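PDB 2I9W: SEC-C motif domain protein from Psychrobacter arcticus, which is of unknown function but binds zinc, and joins cysteine-rich zinc-binding motifs to an NTF2-like (cystatin-like) domain. Local coordinates for residues A[32-37]-A[64-69]; A[54-59]-A[136-141]; A[61-64]-A[70-73]. All coordinates share one frame; numbering follows the deposited sequence. Where two conformers were deposited one is given.

Followed from the N terminus, the chain shows how one helix can serve several contacts. Contact 1 closes the first loop, bringing helix 31-39, beside the N-terminal zinc site, to the end of helix 53-66. Before that loop is shut, contact 2 has begun on residues 54-59, so the two cross; it closes only at strand 128-142 and sets the helix on the sheet. Contact 3, between residues 61-64 and 70-73, closes a short loop that lies wholly within the span of contact 2 and folds helix 69-74 back on helix 53-66. The Thr59 side chain and carbonyl link all three, bonding to Tyr71 OH and His34 NE2.

Contact 1: A[32-37]-A[64-69]; sequences PYHDGL and FVLVKP
His34 and Lys68 make a small, partly buried side-chain contact between helix 31-39 of the N-terminal zinc-binding region and the turn that ends helix 53-66. No direct hydrogen bond spans it. The aliphatic part of Lys68 does the touching: CD of Lys68 lies 3.8 Å from ND1 of His34, and the two side chains cross at about a right angle, CD coming up obliquely to the ring. The lysine chain extends before bending at its last torsion (chi4 -94°), which turns the ammonium off the line of the chain. There a water forms a thin polar link, giving a hydrogen bond to Asp35 OD1 at 3.0 Å and accepting a weak one from Lys68 NZ at 3.4 Å. Leu66 adds a looser touch, its CD1 standing 4.5 Å from CE1 of His34, at the edge of the ring. What fixes the imidazole lies elsewhere: ND1 is hydrogen-bonded to Tyr26 OH and NE2 to the carbonyl of Thr59, so both ring nitrogens of this buried residue are satisfied. Val67, with positive phi (65°), forms the Schellman motif that ends the helix, and Lys68 follows as N-cap of helix 69-74. The contact thus sits where three helices meet, with the His34 ring edge-to-face with Tyr71 of helix 69-74 and close to the zinc ligand Cys30.

Contact 2: A[54-59]-A[136-141]; sequences EHLMRT and STFVKI
Phe138 projects from strand 128-142 toward helix 53-66, and its ring meets two consecutive helix residues, Leu56 and Met57. With CG anti to the carbonyl carbon (chi1 -56°), the phenyl group leans into the interface and offers different atoms to each neighbour. Leu56 brings the methyl CD2 to 3.8 Å from CD2 of Phe138. In Met57, present as selenomethionine, it is the root of the side chain that does the touching: CB lies 3.8 Å from CZ of Phe138, with CG of Met57 a little farther from the same atom. In one of the two conformers of Met57 the chain then bends at chi2 (-78°) and the selenium end leads away from Phe138; the residue also packs on Leu101 and Val103 of strand 97-107. A helix laid across one face of a curved antiparallel sheet is the basic plan of the NTF2-like, or cystatin-like, fold, and this apolar trio is part of its core. Were Phe138 replaced by an alanine, the ring that fills the space between helix and strand would be gone, and Leu56 CD2 and Met57 CB would probably lose this packing partner. Away from the strand, Arg58 is also modelled in two conformers, and in one of them it can reach Glu54 one turn earlier in a salt bridge, NE of Arg58 3.1 Å from OE2 of Glu54. Thr59 OG1 donates a hydrogen bond to Leu56 O at 2.6 Å and also hydrogen-bonds to Tyr71 OH.

Contact 3: A[61-64]-A[70-73]; sequences YSAF and EYIV
Ala63 and Phe64 meet Tyr71 and Ile72 where the short helix 69-74 folds back, after the turn at Val67 and Lys68, against the end of helix 53-66. Along the first segment, Tyr61 points away from the partner helix and packs on Pro10, while Ser62 directs its OG to the carbonyl of Arg58. The contact proper begins at Ala63, whose small side chain lets the backbones draw together: its CA and that of Tyr71 are 6.5 Å apart. CB of Ala63 lies 3.7 Å from CD2 of Tyr71 and equally close to CD1 of Ile72. On the tyrosine, CG anti to the backbone N (chi1 -171°) lays the CD2 side of the ring beside that methyl. Next comes Phe64, whose ring receives CD1 of Ile72 over one face. The methyl stands 3.7 Å from the ring centroid of Phe64, 21° off the normal, a CH-pi contact shifted toward the rim, where CD1 of Ile72 is 3.5 Å from CE1 of Phe64. With CG1 anti to the carbonyl carbon (chi1 -62°), Ile72 carries CD1 over the face of Phe64, with CG1 by the CE1 rim, and the two side chains cross at about a right angle. Between these two segments the contact is apolar, and the fit of Ala63 and of the Ile72 methyl on Phe64 does the packing, while polar ties such as Arg60 NH1 to Ile72 O lie beside it.

Contact 1: A[32-37]-A[64-69]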
ATOM      1  N   PRO A  32      -1.447 -11.933  -8.460  1.00 17.77           N
ATOM      2  CA  PRO A  32      -1.668 -11.294  -9.767  1.00 19.08           C
ATOM      3  C   PRO A  32      -1.254  -9.802  -9.873  1.00 17.82           C
ATOM      4  O   PRO A  32      -0.823  -9.336 -10.935  1.00 17.28           O
ATOM      5  CB  PRO A  32      -3.190 -11.465  -9.978  1.00 20.39           C
ATOM      6  CG  PRO A  32      -3.532 -12.658  -9.144  1.00 21.80           C
ATOM      7  CD  PRO A  32      -2.674 -12.552  -7.927  1.00 19.08           C
ATOM      8  N   TYR A  33      -1.389  -9.085  -8.764  1.00 17.08           N
ATOM      9  CA  TYR A  33      -1.117  -7.675  -8.697  1.00 18.43           C
ATOM     10  C   TYR A  33       0.380  -7.502  -8.647  1.00 17.74           C
ATOM     11  O   TYR A  33       0.918  -6.633  -9.306  1.00 16.57           O
ATOM     12  CB  TYR A  33      -1.853  -7.050  -7.496  1.00 18.25           C
ATOM     13  CG  TYR A  33      -3.323  -7.197  -7.693  1.00 17.95           C
ATOM     14  CD1 TYR A  33      -4.012  -6.312  -8.510  1.00 22.35           C
ATOM     15  CD2 TYR A  33      -4.007  -8.268  -7.177  1.00 18.02           C
ATOM     16  CE1 TYR A  33      -5.337  -6.477  -8.768  1.00 22.31           C
ATOM     17  CE2 TYR A  33      -5.345  -8.472  -7.456  1.00 23.77           C
ATOM     18  CZ  TYR A  33      -5.999  -7.564  -8.262  1.00 25.98           C
ATOM     19  OH  TYR A  33      -7.338  -7.701  -8.535  1.00 29.21           O
ATOM     20  N   HIS A  34       1.064  -8.292  -7.832  1.00 17.51           N
ATOM     21  CA  HIS A  34       2.516  -8.158  -7.759  1.00 16.28           C
ATOM     22  C   HIS A  34       3.091  -8.494  -9.169  1.00 16.49           C
ATOM     23  O   HIS A  34       3.872  -7.756  -9.749  1.00 20.59           O
ATOM     24  CB  HIS A  34       3.097  -9.120  -6.748  1.00 18.02           C
ATOM     25  CG  HIS A  34       2.734  -8.806  -5.332  1.00 14.90           C
ATOM     26  ND1 HIS A  34       2.795  -9.736  -4.315  1.00 15.91           N
ATOM     27  CD2 HIS A  34       2.218  -7.689  -4.783  1.00 12.47           C
ATOM     28  CE1 HIS A  34       2.413  -9.163  -3.187  1.00 23.03           C
ATOM     29  NE2 HIS A  34       2.058  -7.916  -3.448  1.00 16.30           N
ATOM     30  N   ASP A  35       2.683  -9.632  -9.702  1.00 18.93           N
ATOM     31  CA  ASP A  35       3.208 -10.070 -11.015  1.00 20.23           C
ATOM     32  C   ASP A  35       2.866  -9.081 -12.129  1.00 22.03           C
ATOM     33  O   ASP A  35       3.641  -8.879 -13.067  1.00 23.82           O
ATOM     34  CB  ASP A  35       2.676 -11.479 -11.320  1.00 21.82           C
ATOM     35  CG  ASP A  35       3.344 -12.561 -10.476  1.00 25.97           C
ATOM     36  OD1 ASP A  35       4.300 -12.271  -9.718  1.00 25.76           O
ATOM     37  OD2 ASP A  35       2.891 -13.720 -10.559  1.00 25.24           O
ATOM     38  N   GLY A  36       1.698  -8.469 -12.020  1.00 24.25           N
ATOM     39  CA  GLY A  36       1.192  -7.545 -13.022  1.00 24.21           C
ATOM     40  C   GLY A  36       2.028  -6.294 -13.171  1.00 26.60           C
ATOM     41  O   GLY A  36       2.370  -5.899 -14.284  1.00 26.98           O
ATOM     42  N   LEU A  37       2.354  -5.681 -12.037  1.00 26.56           N
ATOM     43  CA  LEU A  37       3.167  -4.468 -12.005  1.00 30.87           C
ATOM     44  C   LEU A  37       4.597  -4.803 -12.410  1.00 31.99           C
ATOM     45  O   LEU A  37       5.267  -3.987 -13.058  1.00 33.53           O
ATOM     46  CB  LEU A  37       3.136  -3.820 -10.618  1.00 31.44           C
ATOM     47  CG  LEU A  37       3.078  -2.294 -10.542  1.00 36.05           C
ATOM     48  CD1 LEU A  37       2.008  -1.743 -11.467  1.00 38.10           C
ATOM     49  CD2 LEU A  37       2.806  -1.848  -9.110  1.00 32.59           C
ATOM     50  N   PHE A  64       5.485  -6.449   1.567  1.00 17.93           N
ATOM     51  CA  PHE A  64       6.410  -6.374   2.729  1.00 20.14           C
ATOM     52  C   PHE A  64       6.775  -7.789   3.174  1.00 19.10           C
ATOM     53  O   PHE A  64       7.950  -8.169   3.272  1.00 19.97           O
ATOM     54  CB  PHE A  64       5.773  -5.598   3.888  1.00 19.10           C
ATOM     55  CG  PHE A  64       5.649  -4.109   3.626  1.00 22.60           C
ATOM     56  CD1 PHE A  64       6.728  -3.424   3.085  1.00 30.99           C
ATOM     57  CD2 PHE A  64       4.520  -3.407   3.958  1.00 37.79           C
ATOM     58  CE1 PHE A  64       6.666  -2.062   2.847  1.00 35.97           C
ATOM     59  CE2 PHE A  64       4.457  -2.026   3.703  1.00 31.95           C
ATOM     60  CZ  PHE A  64       5.536  -1.392   3.135  1.00 32.77           C
ATOM     61  N   VAL A  65       5.742  -8.605   3.390  1.00 19.43           N
ATOM     62  CA  VAL A  65       5.949  -9.953   3.919  1.00 21.43           C
ATOM     63  C   VAL A  65       6.823 -10.792   2.983  1.00 20.24           C
ATOM     64  O   VAL A  65       7.764 -11.477   3.455  1.00 21.65           O
ATOM     65  CB  VAL A  65       4.592 -10.661   4.158  1.00 20.74           C
ATOM     66  CG1 VAL A  65       4.847 -12.153   4.613  1.00 19.98           C
ATOM     67  CG2 VAL A  65       3.777  -9.901   5.151  1.00 20.00           C
ATOM     68  N   LEU A  66       6.537 -10.719   1.677  1.00 18.22           N
ATOM     69  CA  LEU A  66       7.213 -11.537   0.668  1.00 20.11           C
ATOM     70  C   LEU A  66       8.486 -10.899   0.105  1.00 21.11           C
ATOM     71  O   LEU A  66       9.202 -11.522  -0.673  1.00 24.32           O
ATOM     72  CB  LEU A  66       6.250 -11.909  -0.463  1.00 24.53           C
ATOM     73  CG  LEU A  66       4.986 -12.708  -0.034  1.00 20.96           C
ATOM     74  CD1 LEU A  66       3.991 -12.864  -1.207  1.00 19.98           C
ATOM     75  CD2 LEU A  66       5.293 -14.109   0.588  1.00 23.63           C
ATOM     76  N   VAL A  67       8.780  -9.677   0.544  1.00 20.00           N
ATOM     77  CA  VAL A  67      10.037  -8.923   0.216  1.00 21.40           C
ATOM     78  C   VAL A  67      10.103  -8.606  -1.286  1.00 21.06           C
ATOM     79  O   VAL A  67      10.970  -9.086  -2.029  1.00 21.65           O
ATOM     80  CB  VAL A  67      11.370  -9.546   0.753  1.00 22.10           C
ATOM     81  CG1 VAL A  67      12.500  -8.518   0.599  1.00 18.62           C
ATOM     82  CG2 VAL A  67      11.244  -9.978   2.215  1.00 20.19           C
ATOM     83  N   LYS A  68       9.135  -7.803  -1.702  1.00 21.05           N
ATOM     84  CA  LYS A  68       8.983  -7.314  -3.076  1.00 21.25           C
ATOM     85  C   LYS A  68       9.057  -5.783  -3.049  1.00 19.68           C
ATOM     86  O   LYS A  68       8.042  -5.061  -3.181  1.00 20.89           O
ATOM     87  CB  LYS A  68       7.676  -7.814  -3.651  1.00 21.74           C
ATOM     88  CG  LYS A  68       7.675  -9.348  -3.672  1.00 28.02           C
ATOM     89  CD  LYS A  68       6.559  -9.903  -4.454  1.00 27.94           C
ATOM     90  CE  LYS A  68       6.614 -11.419  -4.418  1.00 33.43           C
ATOM     91  NZ  LYS A  68       7.338 -11.948  -5.585  1.00 36.15           N
ATOM     92  N   PRO A  69      10.278  -5.254  -2.807  1.00 21.43           N
ATOM     93  CA  PRO A  69      10.371  -3.826  -2.579  1.00 25.63           C
ATOM     94  C   PRO A  69      10.097  -2.997  -3.842  1.00 26.09           C
ATOM     95  O   PRO A  69       9.694  -1.850  -3.724  1.00 22.16           O
ATOM     96  CB  PRO A  69      11.793  -3.652  -2.069  1.00 25.57           C
ATOM     97  CG  PRO A  69      12.557  -4.821  -2.688  1.00 23.44           C
ATOM     98  CD  PRO A  69      11.588  -5.934  -2.738  1.00 22.84           C
TER
HETATM   99  O   HOH W   1       6.304 -10.504  -8.453  1.00 34.78           O

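Contact 2: A[54-59]-A[136-141]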
ATOM      1  N   GLU A  54      -8.123   0.012  -0.322  1.00 19.24           N
ATOM      2  CA  GLU A  54      -8.036  -1.110   0.611  1.00 23.37           C
ATOM      3  C   GLU A  54      -7.296  -2.285  -0.054  1.00 20.13           C
ATOM      4  O   GLU A  54      -6.377  -2.870   0.531  1.00 20.61           O
ATOM      5  CB  GLU A  54      -9.399  -1.559   1.163  1.00 25.87           C
ATOM      6  CG  GLU A  54      -9.180  -2.829   2.019  1.00 28.94           C
ATOM      7  CD  GLU A  54     -10.428  -3.471   2.489  1.00 35.52           C
ATOM      8  OE1 GLU A  54     -11.471  -2.787   2.514  1.00 40.21           O
ATOM      9  OE2 GLU A  54     -10.335  -4.667   2.856  1.00 47.02           O
ATOM     10  N   HIS A  55      -7.658  -2.577  -1.294  1.00 19.81           N
ATOM     11  CA  HIS A  55      -7.005  -3.627  -2.026  0.62 20.25           C
ATOM     12  C   HIS A  55      -5.546  -3.275  -2.273  1.00 20.54           C
ATOM     13  O   HIS A  55      -4.667  -4.116  -2.087  1.00 19.40           O
ATOM     14  CB  HIS A  55      -7.772  -3.865  -3.304  0.62 22.76           C
ATOM     15  CG  HIS A  55      -7.368  -5.097  -4.020  0.62 20.98           C
ATOM     16  ND1 HIS A  55      -7.848  -5.415  -5.269  0.62 36.51           N
ATOM     17  CD2 HIS A  55      -6.520  -6.094  -3.669  0.62 17.85           C
ATOM     18  CE1 HIS A  55      -7.334  -6.572  -5.646  0.62 30.44           C
ATOM     19  NE2 HIS A  55      -6.515  -6.996  -4.700  0.62 29.17           N
ATOM     20  N   LEU A  56      -5.248  -2.013  -2.632  1.00 19.11           N
ATOM     21  CA  LEU A  56      -3.839  -1.644  -2.756  1.00 19.53           C
ATOM     22  C   LEU A  56      -3.024  -1.856  -1.465  1.00 20.11           C
ATOM     23  O   LEU A  56      -1.933  -2.438  -1.492  1.00 20.62           O
ATOM     24  CB  LEU A  56      -3.663  -0.204  -3.272  1.00 17.87           C
ATOM     25  CG  LEU A  56      -2.212   0.199  -3.640  1.00 20.68           C
ATOM     26  CD1 LEU A  56      -1.724  -0.591  -4.904  1.00 26.69           C
ATOM     27  CD2 LEU A  56      -2.050   1.707  -3.806  1.00 22.11           C
HETATM   28  N   MSE A  57      -3.594  -1.433  -0.340  1.00 21.25           N
HETATM   29  CA  MSE A  57      -2.950  -1.541   0.945  0.50 20.78           C
HETATM   30  C   MSE A  57      -2.625  -3.011   1.253  1.00 21.04           C
HETATM   31  O   MSE A  57      -1.535  -3.333   1.742  1.00 20.48           O
HETATM   32  CB  MSE A  57      -3.874  -0.900   1.982  0.50 21.76           C
HETATM   33  CG  MSE A  57      -3.339  -0.802   3.382  0.50 24.06           C
HETATM   34 SE   MSE A  57      -3.441  -2.480   4.341  0.38 32.02          SE
HETATM   35  CE  MSE A  57      -5.177  -3.115   3.771  0.50 31.22           C
ATOM     36  N   ARG A  58      -3.585  -3.910   0.979  1.00 20.07           N
ATOM     37  CA  ARG A  58      -3.358  -5.355   1.184  0.50 18.64           C
ATOM     38  C   ARG A  58      -2.204  -5.855   0.351  1.00 20.24           C
ATOM     39  O   ARG A  58      -1.324  -6.574   0.843  1.00 18.72           O
ATOM     40  CB  ARG A  58      -4.606  -6.164   0.843  0.50 19.44           C
ATOM     41  CG  ARG A  58      -5.649  -6.071   1.895  0.50 15.82           C
ATOM     42  CD  ARG A  58      -6.963  -6.646   1.398  0.50 19.18           C
ATOM     43  NE  ARG A  58      -7.998  -6.651   2.428  0.50 17.73           N
ATOM     44  CZ  ARG A  58      -8.086  -7.538   3.422  0.50 20.91           C
ATOM     45  NH1 ARG A  58      -7.199  -8.525   3.572  0.50 21.77           N
ATOM     46  NH2 ARG A  58      -9.091  -7.436   4.281  0.50 27.11           N
ATOM     47  N   THR A  59      -2.209  -5.492  -0.927  1.00 17.71           N
ATOM     48  CA  THR A  59      -1.082  -5.899  -1.818  1.00 18.56           C
ATOM     49  C   THR A  59       0.253  -5.337  -1.332  1.00 19.10           C
ATOM     50  O   THR A  59       1.273  -5.998  -1.468  1.00 18.11           O
ATOM     51  CB  THR A  59      -1.319  -5.527  -3.330  1.00 19.68           C
ATOM     52  OG1 THR A  59      -1.362  -4.081  -3.479  1.00 18.34           O
ATOM     53  CG2 THR A  59      -2.601  -6.214  -3.865  1.00 19.84           C
ATOM     54  N   SER A 136      -3.505   5.174   6.645  1.00 24.37           N
ATOM     55  CA  SER A 136      -2.803   5.492   5.404  1.00 26.84           C
ATOM     56  C   SER A 136      -3.740   6.165   4.394  1.00 21.06           C
ATOM     57  O   SER A 136      -4.965   5.813   4.277  1.00 22.52           O
ATOM     58  CB  SER A 136      -2.231   4.221   4.824  1.00 29.99           C
ATOM     59  OG  SER A 136      -1.104   3.830   5.603  1.00 29.31           O
ATOM     60  N   THR A 137      -3.155   7.104   3.635  1.00 20.22           N
ATOM     61  CA  THR A 137      -3.855   7.846   2.646  1.00 19.89           C
ATOM     62  C   THR A 137      -3.326   7.541   1.261  1.00 18.56           C
ATOM     63  O   THR A 137      -2.100   7.354   1.054  1.00 21.10           O
ATOM     64  CB  THR A 137      -3.791   9.375   2.873  1.00 19.44           C
ATOM     65  OG1 THR A 137      -4.217   9.660   4.217  1.00 21.61           O
ATOM     66  CG2 THR A 137      -4.718  10.080   1.861  1.00 19.47           C
ATOM     67  N   PHE A 138      -4.277   7.473   0.352  1.00 17.44           N
ATOM     68  CA  PHE A 138      -4.035   7.102  -1.034  1.00 18.82           C
ATOM     69  C   PHE A 138      -4.670   8.129  -1.961  1.00 20.27           C
ATOM     70  O   PHE A 138      -5.685   8.748  -1.639  1.00 21.68           O
ATOM     71  CB  PHE A 138      -4.600   5.718  -1.317  1.00 18.22           C
ATOM     72  CG  PHE A 138      -4.065   4.641  -0.397  1.00 20.37           C
ATOM     73  CD1 PHE A 138      -4.594   4.483   0.874  1.00 23.85           C
ATOM     74  CD2 PHE A 138      -3.011   3.852  -0.798  1.00 26.92           C
ATOM     75  CE1 PHE A 138      -4.119   3.534   1.721  1.00 28.34           C
ATOM     76  CE2 PHE A 138      -2.544   2.874   0.059  1.00 27.21           C
ATOM     77  CZ  PHE A 138      -3.102   2.765   1.329  1.00 24.97           C
ATOM     78  N   VAL A 139      -4.067   8.283  -3.146  1.00 19.49           N
ATOM     79  CA  VAL A 139      -4.580   9.201  -4.167  1.00 21.66           C
ATOM     80  C   VAL A 139      -4.763   8.422  -5.458  1.00 19.16           C
ATOM     81  O   VAL A 139      -3.941   7.567  -5.795  1.00 18.70           O
ATOM     82  CB  VAL A 139      -3.685  10.457  -4.376  1.00 20.13           C
ATOM     83  CG1 VAL A 139      -2.316  10.102  -4.951  1.00 23.97           C
ATOM     84  CG2 VAL A 139      -4.416  11.499  -5.246  1.00 19.88           C
ATOM     85  N   LYS A 140      -5.854   8.734  -6.150  1.00 21.78           N
ATOM     86  CA  LYS A 140      -6.172   8.209  -7.464  1.00 21.49           C
ATOM     87  C   LYS A 140      -5.640   9.177  -8.525  1.00 22.13           C
ATOM     88  O   LYS A 140      -6.012  10.374  -8.543  1.00 20.28           O
ATOM     89  CB  LYS A 140      -7.692   7.997  -7.605  1.00 28.23           C
ATOM     90  CG  LYS A 140      -8.079   6.783  -8.447  1.00 30.85           C
ATOM     91  CD  LYS A 140      -9.602   6.565  -8.564  1.00 31.77           C
ATOM     92  CE  LYS A 140      -9.927   5.076  -8.858  1.00 35.84           C
ATOM     93  N   ILE A 141      -4.822   8.626  -9.420  1.00 19.57           N
ATOM     94  CA  ILE A 141      -4.208   9.336 -10.536  1.00 18.77           C
ATOM     95  C   ILE A 141      -4.514   8.657 -11.870  1.00 23.20           C
ATOM     96  O   ILE A 141      -4.334   7.451 -12.014  1.00 21.53           O
ATOM     97  CB  ILE A 141      -2.688   9.409 -10.400  1.00 17.50           C
ATOM     98  CG1 ILE A 141      -2.272  10.115  -9.093  1.00 15.90           C
ATOM     99  CG2 ILE A 141      -2.104  10.115 -11.634  1.00 19.96           C
ATOM    100  CD1 ILE A 141      -0.741   9.911  -8.811  1.00 21.69           C
TER

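Contact 3: A[61-64]-A[70-73]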
ATOM      1  N   TYR A  61       1.111  -4.658   1.931  1.00 20.03           N
ATOM      2  CA  TYR A  61       1.417  -5.507   3.081  1.00 18.49           C
ATOM      3  C   TYR A  61       2.032  -6.853   2.638  1.00 18.77           C
ATOM      4  O   TYR A  61       3.072  -7.265   3.116  1.00 19.30           O
ATOM      5  CB  TYR A  61       0.151  -5.755   3.918  1.00 19.56           C
ATOM      6  CG  TYR A  61       0.442  -6.760   4.986  1.00 20.02           C
ATOM      7  CD1 TYR A  61       1.091  -6.391   6.122  1.00 21.45           C
ATOM      8  CD2 TYR A  61       0.123  -8.101   4.806  1.00 19.81           C
ATOM      9  CE1 TYR A  61       1.448  -7.331   7.110  1.00 23.03           C
ATOM     10  CE2 TYR A  61       0.468  -9.050   5.751  1.00 22.10           C
ATOM     11  CZ  TYR A  61       1.146  -8.659   6.917  1.00 20.56           C
ATOM     12  OH  TYR A  61       1.478  -9.582   7.889  1.00 20.77           O
ATOM     13  N   SER A  62       1.386  -7.500   1.681  1.00 20.42           N
ATOM     14  CA  SER A  62       1.885  -8.796   1.159  1.00 17.62           C
ATOM     15  C   SER A  62       3.255  -8.629   0.491  1.00 17.87           C
ATOM     16  O   SER A  62       4.099  -9.527   0.583  1.00 19.37           O
ATOM     17  CB  SER A  62       0.870  -9.362   0.167  1.00 18.62           C
ATOM     18  OG  SER A  62      -0.323  -9.627   0.868  1.00 21.86           O
ATOM     19  N   ALA A  63       3.502  -7.463  -0.109  1.00 18.09           N
ATOM     20  CA  ALA A  63       4.825  -7.176  -0.702  1.00 20.17           C
ATOM     21  C   ALA A  63       5.873  -6.981   0.409  1.00 21.78           C
ATOM     22  O   ALA A  63       7.008  -7.318   0.215  1.00 23.20           O
ATOM     23  CB  ALA A  63       4.740  -5.944  -1.640  1.00 19.35           C
ATOM     24  N   PHE A  64       5.485  -6.449   1.567  1.00 17.93           N
ATOM     25  CA  PHE A  64       6.410  -6.374   2.729  1.00 20.14           C
ATOM     26  C   PHE A  64       6.775  -7.789   3.174  1.00 19.10           C
ATOM     27  O   PHE A  64       7.950  -8.169   3.272  1.00 19.97           O
ATOM     28  CB  PHE A  64       5.773  -5.598   3.888  1.00 19.10           C
ATOM     29  CG  PHE A  64       5.649  -4.109   3.626  1.00 22.60           C
ATOM     30  CD1 PHE A  64       6.728  -3.424   3.085  1.00 30.99           C
ATOM     31  CD2 PHE A  64       4.520  -3.407   3.958  1.00 37.79           C
ATOM     32  CE1 PHE A  64       6.666  -2.062   2.847  1.00 35.97           C
ATOM     33  CE2 PHE A  64       4.457  -2.026   3.703  1.00 31.95           C
ATOM     34  CZ  PHE A  64       5.536  -1.392   3.135  1.00 32.77           C
ATOM     35  N   GLU A  70      10.311  -3.577  -5.029  1.00 23.50           N
ATOM     36  CA  GLU A  70       9.940  -2.912  -6.275  1.00 24.37           C
ATOM     37  C   GLU A  70       8.457  -2.549  -6.281  1.00 21.60           C
ATOM     38  O   GLU A  70       8.060  -1.401  -6.676  1.00 21.26           O
ATOM     39  CB  GLU A  70      10.283  -3.758  -7.493  1.00 27.23           C
ATOM     40  CG  GLU A  70       9.486  -5.111  -7.684  1.00 41.42           C
ATOM     41  CD  GLU A  70       9.728  -6.225  -6.611  1.00 44.86           C
ATOM     42  OE1 GLU A  70      10.842  -6.357  -6.003  1.00 32.73           O
ATOM     43  OE2 GLU A  70       8.764  -6.985  -6.418  1.00 47.82           O
ATOM     44  N   TYR A  71       7.624  -3.489  -5.832  1.00 18.88           N
ATOM     45  CA  TYR A  71       6.179  -3.240  -5.747  1.00 18.50           C
ATOM     46  C   TYR A  71       5.866  -2.067  -4.791  1.00 19.34           C
ATOM     47  O   TYR A  71       5.032  -1.222  -5.081  1.00 18.01           O
ATOM     48  CB  TYR A  71       5.414  -4.510  -5.325  1.00 20.01           C
ATOM     49  CG  TYR A  71       3.932  -4.367  -5.440  1.00 21.69           C
ATOM     50  CD1 TYR A  71       3.302  -4.541  -6.660  1.00 17.91           C
ATOM     51  CD2 TYR A  71       3.147  -4.030  -4.335  1.00 18.08           C
ATOM     52  CE1 TYR A  71       1.953  -4.362  -6.779  1.00 19.14           C
ATOM     53  CE2 TYR A  71       1.771  -3.862  -4.439  1.00 22.81           C
ATOM     54  CZ  TYR A  71       1.173  -4.048  -5.678  1.00 17.44           C
ATOM     55  OH  TYR A  71      -0.180  -3.879  -5.870  1.00 20.08           O
ATOM     56  N   ILE A  72       6.560  -1.993  -3.680  1.00 21.16           N
ATOM     57  CA  ILE A  72       6.354  -0.943  -2.686  1.00 21.34           C
ATOM     58  C   ILE A  72       6.713   0.438  -3.301  1.00 20.95           C
ATOM     59  O   ILE A  72       5.970   1.406  -3.177  1.00 20.13           O
ATOM     60  CB  ILE A  72       7.194  -1.222  -1.378  1.00 22.31           C
ATOM     61  CG1 ILE A  72       6.745  -2.525  -0.730  1.00 22.65           C
ATOM     62  CG2 ILE A  72       7.087  -0.078  -0.376  1.00 21.52           C
ATOM     63  CD1 ILE A  72       5.243  -2.533  -0.318  1.00 27.98           C
ATOM     64  N   VAL A  73       7.845   0.501  -3.986  1.00 20.17           N
ATOM     65  CA  VAL A  73       8.202   1.750  -4.679  1.00 19.79           C
ATOM     66  C   VAL A  73       7.168   2.146  -5.749  1.00 19.61           C
ATOM     67  O   VAL A  73       6.682   3.292  -5.762  1.00 20.78           O
ATOM     68  CB  VAL A  73       9.587   1.685  -5.328  1.00 21.32           C
ATOM     69  CG1 VAL A  73       9.867   3.002  -6.102  1.00 18.76           C
ATOM     70  CG2 VAL A  73      10.658   1.412  -4.268  1.00 17.85           C
TER